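Putative rubredoxin reductase (Rhodopseudomonas palustris, PDB 3FG2) probably passes electrons from NADH through bound FAD to a ferredoxin that serves the CYP199A2 system. Local coordinates at residues 124-127 with 131-134; 47-52 with 56-61; 18-23 with 305-310. All coordinates share one frame; numbering follows the deposited sequence.

Contact 1. Residues 124-127 with 131-134. With FAD (flavin-adenine dinucleotide), chain B.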
# COMPACT_ATOMS: atom_id res chain seq x y z
N LEU A 124 7.41 4.66 16.93
CA LEU A 124 6.56 5.26 15.91
C LEU A 124 6.16 4.38 14.73
O LEU A 124 6.85 3.41 14.38
CB LEU A 124 7.27 6.50 15.36
CG LEU A 124 7.80 7.46 16.43
CD1 LEU A 124 8.64 8.56 15.77
CD2 LEU A 124 6.63 8.04 17.20
N TYR A 125 5.05 4.75 14.11
CA TYR A 125 4.54 4.05 12.95
C TYR A 125 4.74 4.97 11.75
O TYR A 125 5.11 6.13 11.93
CB TYR A 125 3.06 3.69 13.15
CG TYR A 125 2.88 2.68 14.27
CD1 TYR A 125 2.88 3.08 15.62
CD2 TYR A 125 2.80 1.32 14.00
CE1 TYR A 125 2.80 2.15 16.64
CE2 TYR A 125 2.72 0.39 15.01
CZ TYR A 125 2.73 0.80 16.33
OH TYR A 125 2.69 -0.16 17.32
N LEU A 126 4.50 4.46 10.54
CA LEU A 126 4.70 5.25 9.32
C LEU A 126 3.69 4.92 8.22
O LEU A 126 3.99 4.13 7.32
CB LEU A 126 6.13 5.04 8.80
CG LEU A 126 6.56 5.80 7.53
CD1 LEU A 126 6.29 7.29 7.71
CD2 LEU A 126 8.04 5.56 7.25
N ARG A 127 2.51 5.52 8.29
CA ARG A 127 1.47 5.30 7.29
C ARG A 127 0.63 6.53 6.96
O ARG A 127 0.07 6.63 5.86
CB ARG A 127 0.54 4.16 7.73
CG ARG A 127 1.17 2.78 7.66
CD ARG A 127 0.17 1.71 8.04
NE ARG A 127 -1.05 1.78 7.24
CZ ARG A 127 -1.13 1.44 5.96
NH1 ARG A 127 -0.05 1.00 5.32
NH2 ARG A 127 -2.29 1.54 5.33
N GLU A 131 2.08 10.92 10.94
CA GLU A 131 3.14 10.04 11.38
C GLU A 131 4.43 10.27 10.62
O GLU A 131 5.52 10.18 11.18
CB GLU A 131 2.69 8.59 11.23
CG GLU A 131 1.62 8.20 12.23
CD GLU A 131 0.96 6.88 11.90
OE1 GLU A 131 0.12 6.44 12.70
OE2 GLU A 131 1.29 6.30 10.84
N SER A 132 4.31 10.59 9.34
CA SER A 132 5.50 10.84 8.54
C SER A 132 6.17 12.14 9.01
O SER A 132 7.39 12.22 9.11
CB SER A 132 5.12 10.94 7.06
OG SER A 132 6.28 11.11 6.25
N GLU A 133 5.36 13.15 9.30
CA GLU A 133 5.89 14.44 9.75
C GLU A 133 6.61 14.37 11.10
O GLU A 133 7.65 15.01 11.28
CB GLU A 133 4.77 15.49 9.82
CG GLU A 133 5.24 16.85 10.28
CD GLU A 133 6.37 17.41 9.44
OE1 GLU A 133 7.02 18.38 9.88
OE2 GLU A 133 6.63 16.88 8.33
N VAL A 134 6.07 13.60 12.04
CA VAL A 134 6.72 13.49 13.34
C VAL A 134 8.06 12.77 13.19
O VAL A 134 9.06 13.14 13.81
CB VAL A 134 5.86 12.71 14.37
CG1 VAL A 134 4.44 13.24 14.36
CG2 VAL A 134 5.89 11.23 14.07
PA FAD B . -5.93 4.94 2.05
O1A FAD B . -5.28 4.40 3.27
O2A FAD B . -5.25 5.75 1.20
O5B FAD B . -6.97 5.87 2.69
C5B FAD B . -7.97 5.45 3.66
C4B FAD B . -8.55 6.78 4.21
O4B FAD B . -9.85 6.46 4.84
C3B FAD B . -7.71 7.46 5.31
O3B FAD B . -7.50 8.83 5.16
C2B FAD B . -8.42 7.02 6.56
O2B FAD B . -8.14 7.81 7.67
C1B FAD B . -9.85 7.16 6.13
N9A FAD B . -10.86 6.42 6.90
C8A FAD B . -10.73 5.18 7.47
N7A FAD B . -11.82 4.79 8.11
C5A FAD B . -12.71 5.81 7.96
C6A FAD B . -14.10 5.99 8.44
N6A FAD B . -14.76 5.10 9.15
N1A FAD B . -14.69 7.18 8.07
C2A FAD B . -14.04 8.13 7.32
N3A FAD B . -12.78 8.05 6.85
C4A FAD B . -12.15 6.87 7.19
N1 FAD B . 1.46 1.79 -3.12
C2 FAD B . 2.09 1.77 -4.29
O2 FAD B . 1.60 1.24 -5.25
N3 FAD B . 3.38 2.36 -4.48
C4 FAD B . 4.04 3.00 -3.44
O4 FAD B . 5.13 3.51 -3.64
C4X FAD B . 3.36 3.04 -2.15
N5 FAD B . 3.95 3.66 -1.10
C5X FAD B . 3.27 3.69 0.11
C6 FAD B . 3.90 4.36 1.20
C7 FAD B . 3.30 4.45 2.44
C7M FAD B . 4.02 5.17 3.56
C8 FAD B . 1.99 3.84 2.65
C8M FAD B . 1.27 3.89 3.99
C9 FAD B . 1.36 3.17 1.59
C9A FAD B . 1.98 3.09 0.32
N10 FAD B . 1.38 2.43 -0.83
C10 FAD B . 2.03 2.40 -2.04
C1' FAD B . 0.05 1.81 -0.64
C2' FAD B . -1.08 2.83 -1.01
O2' FAD B . -0.89 3.99 -0.24
C3' FAD B . -2.41 2.17 -0.70
O3' FAD B . -2.57 1.02 -1.51
C4' FAD B . -3.54 3.15 -0.98
O4' FAD B . -3.39 4.34 -0.16
C5' FAD B . -4.85 2.47 -0.65
O5' FAD B . -5.99 3.53 -0.91
P FAD B . -7.21 3.52 -0.04
O1P FAD B . -8.06 4.67 -0.65
O2P FAD B . -7.86 2.28 0.03
O3P FAD B . -6.86 3.86 1.34

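Contact 2. Residues 47-52 with 56-61. With FAD (flavin-adenine dinucleotide), chain B.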
# COMPACT_ATOMS: atom_id res chain seq x y z
N LYS A 47 9.10 8.21 1.41
CA LYS A 47 10.09 8.52 0.39
C LYS A 47 10.52 9.99 0.46
O LYS A 47 10.96 10.46 1.52
CB LYS A 47 9.52 8.18 -0.99
CG LYS A 47 9.01 6.75 -1.10
CD LYS A 47 8.37 6.46 -2.45
CE LYS A 47 7.93 5.00 -2.56
NZ LYS A 47 6.93 4.56 -1.54
N ALA A 48 10.36 10.71 -0.65
CA ALA A 48 10.74 12.12 -0.73
C ALA A 48 10.33 12.97 0.47
O ALA A 48 11.15 13.73 0.99
CB ALA A 48 10.16 12.75 -2.00
N TYR A 49 9.09 12.84 0.92
CA TYR A 49 8.64 13.65 2.05
C TYR A 49 9.60 13.65 3.24
O TYR A 49 9.91 14.70 3.80
CB TYR A 49 7.25 13.23 2.51
CG TYR A 49 6.68 14.23 3.47
CD1 TYR A 49 6.31 15.51 3.04
CD2 TYR A 49 6.57 13.94 4.84
CE1 TYR A 49 5.87 16.47 3.94
CE2 TYR A 49 6.14 14.90 5.74
CZ TYR A 49 5.79 16.16 5.29
OH TYR A 49 5.37 17.12 6.19
N LEU A 50 10.07 12.47 3.63
CA LEU A 50 11.01 12.35 4.74
C LEU A 50 12.27 13.18 4.52
O LEU A 50 13.04 13.41 5.44
CB LEU A 50 11.39 10.89 4.95
CG LEU A 50 10.59 10.05 5.96
CD1 LEU A 50 9.17 10.57 6.10
CD2 LEU A 50 10.61 8.61 5.51
N LYS A 51 12.47 13.63 3.28
CA LYS A 51 13.64 14.43 2.95
C LYS A 51 13.29 15.88 2.65
O LYS A 51 14.18 16.70 2.41
CB LYS A 51 14.34 13.83 1.71
CG LYS A 51 14.49 12.33 1.72
CD LYS A 51 15.00 11.86 0.38
CE LYS A 51 15.18 10.36 0.33
NZ LYS A 51 15.49 9.94 -1.07
N SER A 52 12.01 16.20 2.64
CA SER A 52 11.57 17.56 2.33
C SER A 52 11.65 18.45 3.56
O SER A 52 12.18 18.06 4.59
CB SER A 52 10.13 17.56 1.81
OG SER A 52 9.22 17.20 2.83
N PRO A 56 3.31 21.46 4.55
CA PRO A 56 1.97 21.06 4.99
C PRO A 56 1.14 20.27 3.99
O PRO A 56 0.77 19.12 4.24
CB PRO A 56 1.32 22.39 5.36
CG PRO A 56 2.46 23.12 5.98
CD PRO A 56 3.60 22.84 5.00
N ASN A 57 0.83 20.88 2.85
CA ASN A 57 0.03 20.21 1.84
C ASN A 57 0.73 20.06 0.50
O ASN A 57 0.19 20.41 -0.55
CB ASN A 57 -1.30 20.95 1.65
CG ASN A 57 -2.24 20.80 2.85
OD1 ASN A 57 -1.91 21.20 3.97
ND2 ASN A 57 -3.41 20.21 2.62
N SER A 58 1.95 19.52 0.54
CA SER A 58 2.72 19.30 -0.68
C SER A 58 2.39 17.93 -1.26
O SER A 58 2.84 17.58 -2.35
CB SER A 58 4.21 19.41 -0.38
OG SER A 58 4.55 18.66 0.78
N LEU A 59 1.58 17.17 -0.53
CA LEU A 59 1.18 15.83 -0.95
C LEU A 59 -0.30 15.75 -1.36
O LEU A 59 -0.78 14.69 -1.75
CB LEU A 59 1.43 14.83 0.18
CG LEU A 59 2.85 14.77 0.77
CD1 LEU A 59 2.89 13.71 1.87
CD2 LEU A 59 3.86 14.45 -0.32
N MET A 60 -1.01 16.87 -1.26
CA MET A 60 -2.42 16.92 -1.64
C MET A 60 -2.65 16.45 -3.08
O MET A 60 -1.85 16.74 -3.97
CB MET A 60 -2.94 18.36 -1.49
CG MET A 60 -2.13 19.39 -2.29
SD MET A 60 -2.95 21.00 -2.51
CE MET A 60 -2.66 21.77 -0.96
N PHE A 61 -3.74 15.72 -3.30
CA PHE A 61 -4.06 15.25 -4.65
C PHE A 61 -4.35 16.48 -5.51
O PHE A 61 -3.67 16.72 -6.51
CB PHE A 61 -5.30 14.35 -4.63
CG PHE A 61 -5.03 12.95 -4.16
CD1 PHE A 61 -5.66 12.45 -3.03
CD2 PHE A 61 -4.17 12.12 -4.87
CE1 PHE A 61 -5.44 11.14 -2.61
CE2 PHE A 61 -3.94 10.81 -4.46
CZ PHE A 61 -4.57 10.32 -3.33
PA FAD B . -5.93 4.94 2.05
O1A FAD B . -5.28 4.40 3.27
O2A FAD B . -5.25 5.75 1.20
O5B FAD B . -6.97 5.87 2.69
C5B FAD B . -7.97 5.45 3.66
C4B FAD B . -8.55 6.78 4.21
O4B FAD B . -9.85 6.46 4.84
C3B FAD B . -7.71 7.46 5.31
O3B FAD B . -7.50 8.83 5.16
C2B FAD B . -8.42 7.02 6.56
O2B FAD B . -8.14 7.81 7.67
C1B FAD B . -9.85 7.16 6.13
N9A FAD B . -10.86 6.42 6.90
C8A FAD B . -10.73 5.18 7.47
N7A FAD B . -11.82 4.79 8.11
C5A FAD B . -12.71 5.81 7.96
C6A FAD B . -14.10 5.99 8.44
N6A FAD B . -14.76 5.10 9.15
N1A FAD B . -14.69 7.18 8.07
C2A FAD B . -14.04 8.13 7.32
N3A FAD B . -12.78 8.05 6.85
C4A FAD B . -12.15 6.87 7.19
N1 FAD B . 1.46 1.79 -3.12
C2 FAD B . 2.09 1.77 -4.29
O2 FAD B . 1.60 1.24 -5.25
N3 FAD B . 3.38 2.36 -4.48
C4 FAD B . 4.04 3.00 -3.44
O4 FAD B . 5.13 3.51 -3.64
C4X FAD B . 3.36 3.04 -2.15
N5 FAD B . 3.95 3.66 -1.10
C5X FAD B . 3.27 3.69 0.11
C6 FAD B . 3.90 4.36 1.20
C7 FAD B . 3.30 4.45 2.44
C7M FAD B . 4.02 5.17 3.56
C8 FAD B . 1.99 3.84 2.65
C8M FAD B . 1.27 3.89 3.99
C9 FAD B . 1.36 3.17 1.59
C9A FAD B . 1.98 3.09 0.32
N10 FAD B . 1.38 2.43 -0.83
C10 FAD B . 2.03 2.40 -2.04
C1' FAD B . 0.05 1.81 -0.64
C2' FAD B . -1.08 2.83 -1.01
O2' FAD B . -0.89 3.99 -0.24
C3' FAD B . -2.41 2.17 -0.70
O3' FAD B . -2.57 1.02 -1.51
C4' FAD B . -3.54 3.15 -0.98
O4' FAD B . -3.39 4.34 -0.16
C5' FAD B . -4.85 2.47 -0.65
O5' FAD B . -5.99 3.53 -0.91
P FAD B . -7.21 3.52 -0.04
O1P FAD B . -8.06 4.67 -0.65
O2P FAD B . -7.86 2.28 0.03
O3P FAD B . -6.86 3.86 1.34

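Contact 3. Residues 18-23 with 305-310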
# COMPACT_ATOMS: atom_id res chain seq x y z
N VAL A 18 -13.71 11.62 -8.10
CA VAL A 18 -13.29 12.24 -9.34
C VAL A 18 -13.80 11.49 -10.58
O VAL A 18 -14.40 12.10 -11.46
CB VAL A 18 -11.76 12.35 -9.40
CG1 VAL A 18 -11.30 12.72 -10.80
CG2 VAL A 18 -11.30 13.40 -8.39
N SER A 19 -13.57 10.18 -10.63
CA SER A 19 -14.00 9.39 -11.77
C SER A 19 -15.51 9.42 -11.93
O SER A 19 -16.03 9.28 -13.05
CB SER A 19 -13.54 7.94 -11.62
OG SER A 19 -12.13 7.86 -11.72
N LEU A 20 -16.21 9.59 -10.82
CA LEU A 20 -17.66 9.64 -10.85
C LEU A 20 -18.08 10.89 -11.62
O LEU A 20 -18.94 10.84 -12.50
CB LEU A 20 -18.18 9.68 -9.41
CG LEU A 20 -19.47 8.95 -9.00
CD1 LEU A 20 -19.65 7.65 -9.79
CD2 LEU A 20 -19.38 8.67 -7.50
N ARG A 21 -17.44 12.02 -11.31
CA ARG A 21 -17.73 13.27 -11.98
C ARG A 21 -17.33 13.24 -13.45
O ARG A 21 -18.10 13.65 -14.32
CB ARG A 21 -17.04 14.45 -11.29
CG ARG A 21 -17.74 14.94 -10.02
CD ARG A 21 -19.23 15.20 -10.26
NE ARG A 21 -19.86 15.88 -9.14
CZ ARG A 21 -21.08 15.59 -8.68
NH1 ARG A 21 -21.79 14.63 -9.25
NH2 ARG A 21 -21.57 16.26 -7.64
N GLN A 22 -16.13 12.75 -13.73
CA GLN A 22 -15.67 12.68 -15.11
C GLN A 22 -16.71 11.96 -15.95
O GLN A 22 -16.96 12.33 -17.09
CB GLN A 22 -14.33 11.94 -15.20
CG GLN A 22 -13.15 12.75 -14.68
CD GLN A 22 -11.85 11.99 -14.80
OE1 GLN A 22 -11.46 11.57 -15.89
NE2 GLN A 22 -11.16 11.82 -13.68
N ALA A 23 -17.33 10.93 -15.38
CA ALA A 23 -18.35 10.15 -16.08
C ALA A 23 -19.70 10.86 -16.04
O ALA A 23 -20.73 10.26 -16.36
CB ALA A 23 -18.46 8.76 -15.46
N ALA A 305 -17.56 3.64 -13.10
CA ALA A 305 -18.10 3.21 -14.38
C ALA A 305 -19.43 2.50 -14.19
O ALA A 305 -20.35 2.65 -15.01
CB ALA A 305 -17.12 2.29 -15.08
N ARG A 306 -19.54 1.73 -13.11
CA ARG A 306 -20.77 1.00 -12.83
C ARG A 306 -21.90 1.94 -12.44
O ARG A 306 -22.97 1.93 -13.05
CB ARG A 306 -20.54 -0.00 -11.70
CG ARG A 306 -21.61 -1.07 -11.57
CD ARG A 306 -21.42 -1.88 -10.31
NE ARG A 306 -21.82 -1.11 -9.14
CZ ARG A 306 -21.18 -1.09 -7.99
NH1 ARG A 306 -20.07 -1.81 -7.82
NH2 ARG A 306 -21.64 -0.35 -6.99
N LEU A 307 -21.66 2.77 -11.43
CA LEU A 307 -22.68 3.70 -10.95
C LEU A 307 -23.14 4.68 -12.02
O LEU A 307 -24.01 5.52 -11.75
CB LEU A 307 -22.15 4.46 -9.74
CG LEU A 307 -21.72 3.62 -8.54
CD1 LEU A 307 -21.21 4.52 -7.43
CD2 LEU A 307 -22.89 2.78 -8.06
N THR A 308 -22.57 4.60 -13.22
CA THR A 308 -22.96 5.50 -14.30
C THR A 308 -23.37 4.79 -15.58
O THR A 308 -23.53 5.44 -16.61
CB THR A 308 -21.84 6.51 -14.67
OG1 THR A 308 -20.75 5.82 -15.30
CG2 THR A 308 -21.35 7.25 -13.44
N GLY A 309 -23.52 3.47 -15.54
CA GLY A 309 -23.92 2.79 -16.77
C GLY A 309 -23.38 1.41 -17.07
O GLY A 309 -24.14 0.44 -17.04
N ASP A 310 -22.09 1.29 -17.38
CA ASP A 310 -21.56 -0.03 -17.68
C ASP A 310 -20.96 -0.73 -16.47
O ASP A 310 -19.91 -0.34 -15.95
CB ASP A 310 -20.53 -0.00 -18.83
CG ASP A 310 -19.36 0.91 -18.55
OD1 ASP A 310 -18.25 0.62 -19.05
OD2 ASP A 310 -19.56 1.93 -17.86

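Contact 1. Residues 124-127 with 131-134
The flat carboxylate of E131 reaches across to the backbone of R127, while the guanidinium of R127 has the flavin methyl C8M over one face. R127 N donates to E131 OE2 at 2.9 Å, meeting that oxygen nearly along its C-O axis, with an N-H...O angle of 142°. Beside the same carboxylate lies Y125, its CB 4.0 Å from E131 CD. N110 adds a weak hydrogen bond to OE2. The guanidinium takes another course: the bend at chi3 (55°) turns it back against the flavin, C8M of FAD being 3.4 Å from R127 NH1, while CB and CG touch the same methyl. R127 NH2 is held by A108 O.

E131 sits near the start of helix 129-138, just after strand 123-124 at the border of the second parallel sheet. Its CG lies beside the backbone N (chi1 -71°) and the chain beyond is extended, which carries OE2 to the loop while E131 CB stays 3.5 Å from Y125 O. L126 CD1 packs 3.7 Å from S132 CA; the hydroxyl of S132 bonds to L45 O. Farther along, L124 CD1 meets V134 CG2 at 4.2 Å.

Shortening E131 to an alanine would probably leave the amide of R127 without its carboxylate mate and the loop freer to shift against the flavin. The acid thus acts on the loop through a main-chain N-H; with OE2 6.2 Å from R127 NE, its charge probably has only a longer-range influence on the guanidinium.

Contact 2. Residues 47-52 with 56-61
Y49 gives up the most surface here, its ring lying against L59 and S58. One methyl of L59 does the touching: CD1 lies 4.0 Å from Y49 CD1 and almost as near to CG, approaching the ring obliquely, with the two side chains crossing at about a right angle. S58 comes in at the ring edge, near its plane, where its OG is 4.1 Å from Y49 CE1; that hydroxyl has its hydrogen-bond partner in D55 O. With CG anti to the backbone N (chi1 -169°), Y49 swings its ring between L59 and helix 129-138, where L129 and S132 touch it.

Both segments belong to the long excursion between strand 29-32 and helix 64-69 of the pyridine nucleotide-disulphide oxidoreductase fold, an excursion whose K47 belongs to the FAD pocket. K47 runs straight to CE and then bends at chi4 (60°), which brings NZ to FAD; NZ donates to O4 at 3.0 Å and weakly to N5, and E156 forms a salt bridge with the same ammonium. After the tyrosine the backbone turns back, and Y49 O accepts both S52 N and S52 OG, the hydroxyl arriving at 2.8 Å in the carbonyl plane on a lone pair.

Contact 3. Residues 18-23 with 305-310
A23, the first residue to leave helix 11-22, faces T308 in the type I turn R306-G309 that follows helix 293-306, the two CA atoms being 6.8 Å apart. Helix 11-22 begins within what appears to be the GxGxxG turn of a Rossmann-type FAD-binding fold, and the second helix also starts at the cofactor, with V293; the contact therefore joins the ends of both helices remote from FAD.

L20 carries the buried part. Its CD1 methyl reaches over to the turn and lies 4.1 Å from L307 CB and 4.0 Å from T308 CG2, crossing both side chains obliquely. L20 also touches Y25, I29 and A304, so the leucine lies between the two helices and strand 29-32. The turn is closed by G309 N, which donates to R306 O at 3.0 Å; at the backbone angles of G309 (phi 145°) a beta carbon would collide with the carbonyl O of T308.

Nearer the surface, T308 lays two branches against one alanine methyl. Its torsion (chi1 69°) turns both OG1 and CG2 to A23, with CG2 3.8 Å from A23 CB. The hydroxyl is hydrogen-bonded to A304 O on the preceding helix, and OG1 touches A23 CB at 3.7 Å.

In the fold
Contacts 1 and 2 are neighbours, their centres 12 Å apart, and they reach different parts of the same isoalloxazine: contact 1 the dimethylbenzene end, contact 2 the side that carries N5 and O4. They meet through helix 129-138, where E133 OE2 lies 2.5 Å from Y49 OH in a probable hydrogen bond. Contact 3 has its centre 34 Å from that of contact 1 and 30 Å from that of contact 2, though its nearest atoms come within about 7 Å of contact 2 without touching (about 19 Å for contact 1); the side chain of L20 is about 14 Å from FAD. In sequence, however, it encloses both, since segments 18-23 and 305-310 bracket the other two contacts.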